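Local coordinates for protein peptidase M28 (Shewanella amazonensis SB2B, PDB 3IIB) that probably acts as a zinc-dependent carboxypeptidase or dipeptidase of the M28 family, with two zinc ions bound in its active site, at residues A[340-343]-A[348-351]. Sequence-based numbering, arbitrary orientation. Where two conformers were deposited one is given.
Sequences IDWR and AHSP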
ATOM      1  N   ILE A 340      22.625  -2.691 -21.899  1.00  5.54           N
ATOM      2  CA  ILE A 340      23.615  -1.675 -21.555  1.00  5.13           C
ATOM      3  C   ILE A 340      23.764  -0.690 -22.697  1.00  4.37           C
ATOM      4  O   ILE A 340      24.108  -1.055 -23.811  1.00  6.45           O
ATOM      5  CB  ILE A 340      24.980  -2.273 -21.155  1.00  5.31           C
ATOM      6  CG1 ILE A 340      24.819  -3.195 -19.957  1.00  7.94           C
ATOM      7  CG2 ILE A 340      26.037  -1.108 -20.894  1.00  7.39           C
ATOM      8  CD1 ILE A 340      26.060  -4.003 -19.573  1.00  5.56           C
ATOM      9  N   ASP A 341      23.444   0.571 -22.407  1.00  3.60           N
ATOM     10  CA  ASP A 341      23.695   1.664 -23.314  1.00  4.19           C
ATOM     11  C   ASP A 341      24.997   2.382 -22.903  1.00  4.35           C
ATOM     12  O   ASP A 341      25.374   2.390 -21.714  1.00  6.29           O
ATOM     13  CB  ASP A 341      22.516   2.639 -23.317  1.00  5.00           C
ATOM     14  CG  ASP A 341      21.260   2.054 -23.880  1.00  6.76           C
ATOM     15  OD1 ASP A 341      21.299   1.225 -24.820  1.00  6.38           O
ATOM     16  OD2 ASP A 341      20.169   2.448 -23.391  1.00 10.21           O
ATOM     17  N   TRP A 342      25.641   3.005 -23.900  1.00  4.59           N
ATOM     18  CA  TRP A 342      26.974   3.594 -23.736  1.00  4.60           C
ATOM     19  C   TRP A 342      26.995   5.060 -24.043  1.00  5.17           C
ATOM     20  O   TRP A 342      26.144   5.581 -24.760  1.00  4.28           O
ATOM     21  CB  TRP A 342      27.998   2.890 -24.647  1.00  5.45           C
ATOM     22  CG  TRP A 342      28.070   1.422 -24.422  1.00  5.18           C
ATOM     23  CD1 TRP A 342      27.346   0.450 -25.075  1.00  4.41           C
ATOM     24  CD2 TRP A 342      28.845   0.744 -23.431  1.00  2.00           C
ATOM     25  NE1 TRP A 342      27.673  -0.787 -24.579  1.00  4.79           N
ATOM     26  CE2 TRP A 342      28.577  -0.624 -23.557  1.00  3.61           C
ATOM     27  CE3 TRP A 342      29.759   1.152 -22.467  1.00  3.99           C
ATOM     28  CZ2 TRP A 342      29.184  -1.563 -22.761  1.00  2.66           C
ATOM     29  CZ3 TRP A 342      30.373   0.206 -21.692  1.00  4.32           C
ATOM     30  CH2 TRP A 342      30.089  -1.117 -21.826  1.00  2.98           C
ATOM     31  N   ARG A 343      28.028   5.710 -23.522  1.00  4.54           N
ATOM     32  CA  ARG A 343      28.429   7.037 -23.974  1.00  4.93           C
ATOM     33  C   ARG A 343      29.933   7.000 -24.062  1.00  4.96           C
ATOM     34  O   ARG A 343      30.636   7.330 -23.102  1.00  2.94           O
ATOM     35  CB  ARG A 343      27.937   8.081 -22.989  1.00  3.42           C
ATOM     36  CG  ARG A 343      28.078   9.479 -23.479  1.00  7.55           C
ATOM     37  CD  ARG A 343      27.072   9.922 -24.517  1.00 10.66           C
ATOM     38  NE  ARG A 343      27.237  11.372 -24.680  1.00 16.45           N
ATOM     39  CZ  ARG A 343      27.940  11.972 -25.648  1.00 22.18           C
ATOM     40  NH1 ARG A 343      28.526  11.274 -26.618  1.00 13.36           N
ATOM     41  NH2 ARG A 343      28.069  13.309 -25.657  1.00 28.65           N
ATOM     42  N   ALA A 348      34.840   3.194 -30.139  1.00  2.00           N
ATOM     43  CA  ALA A 348      34.740   2.276 -29.009  1.00  4.63           C
ATOM     44  C   ALA A 348      33.401   1.537 -28.929  1.00  5.89           C
ATOM     45  O   ALA A 348      33.305   0.575 -28.202  1.00  3.17           O
ATOM     46  CB  ALA A 348      34.936   3.042 -27.715  1.00  2.51           C
ATOM     47  N   HIS A 349      32.357   1.998 -29.624  1.00  4.53           N
ATOM     48  CA  HIS A 349      31.005   1.481 -29.386  1.00  4.18           C
ATOM     49  C   HIS A 349      30.892  -0.014 -29.677  1.00  5.83           C
ATOM     50  O   HIS A 349      30.448  -0.771 -28.825  1.00  5.02           O
ATOM     51  CB  HIS A 349      29.990   2.236 -30.218  1.00  6.18           C
ATOM     52  CG  HIS A 349      28.565   1.871 -29.936  1.00  9.20           C
ATOM     53  ND1 HIS A 349      27.584   1.951 -30.899  1.00  5.05           N
ATOM     54  CD2 HIS A 349      27.939   1.490 -28.794  1.00  5.06           C
ATOM     55  CE1 HIS A 349      26.423   1.613 -30.371  1.00  9.37           C
ATOM     56  NE2 HIS A 349      26.611   1.324 -29.096  1.00  6.23           N
ATOM     57  N   SER A 350      31.235  -0.450 -30.884  1.00  4.86           N
ATOM     58  CA  SER A 350      31.119  -1.864 -31.182  0.60  6.76           C
ATOM     59  C   SER A 350      32.059  -2.680 -30.266  1.00  6.37           C
ATOM     60  O   SER A 350      31.665  -3.718 -29.782  1.00  5.76           O
ATOM     61  CB  SER A 350      31.359  -2.128 -32.652  0.60  5.96           C
ATOM     62  OG  SER A 350      30.350  -1.505 -33.423  0.60  4.07           O
ATOM     63  N   PRO A 351      33.288  -2.182 -30.002  1.00  3.65           N
ATOM     64  CA  PRO A 351      34.156  -2.942 -29.053  1.00  4.33           C
ATOM     65  C   PRO A 351      33.583  -3.147 -27.678  1.00  3.69           C
ATOM     66  O   PRO A 351      33.670  -4.254 -27.171  1.00  3.56           O
ATOM     67  CB  PRO A 351      35.461  -2.106 -29.002  1.00  4.28           C
ATOM     68  CG  PRO A 351      35.564  -1.611 -30.375  1.00  2.97           C
ATOM     69  CD  PRO A 351      34.107  -1.285 -30.826  1.00  4.06           C
TER
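Two aromatic rings, Trp342 from the strand and His349 from the helix, make the whole contact between 340-343 and 348-351. The approach is by carbon: CD1 of Trp342 lies 3.9 Å from CD2 of His349, and the same CD1 is 4.2 Å from His349 NE2. Relative to the histidine, the indole carbon sits at the ring edge, close to the imidazole plane. The planes are inclined at 69° with centroids 5.8 Å apart, an oblique pairing of the imidazole with the five-membered ring of the indole. The backbones stay well separated, the CA atoms of Trp342 and His349 being 7.3 Å apart, and only 77 Å² of surface is buried, so the side chains do the bridging. CG of His349 is anti to the backbone N (chi1 -174°), which carries the imidazole off the helix toward the strand.

The histidine's polar partner lies outside the pair: its NE2 is hydrogen-bonded to Gly367 O, just beyond strand 365-366. That bond would limit rotation of the ring and hold its CD2 edge against the tryptophan.

The indole itself is buried. Ile340, two residues back on the same strand, lays CG2 over one of its faces, 3.6 Å above the plane and displaced toward the rim. Val352 and Ile353 of helix 346-355, together with Phe426 and Met430 of helix 413-432, also pack against Trp342.

Away from the zinc site, this is structural packing within a beta-alpha-beta crossover: strand 337-343, helix 346-355 and strand 365-366, with the two strands parallel neighbours in a small mixed sheet and the helix joining them.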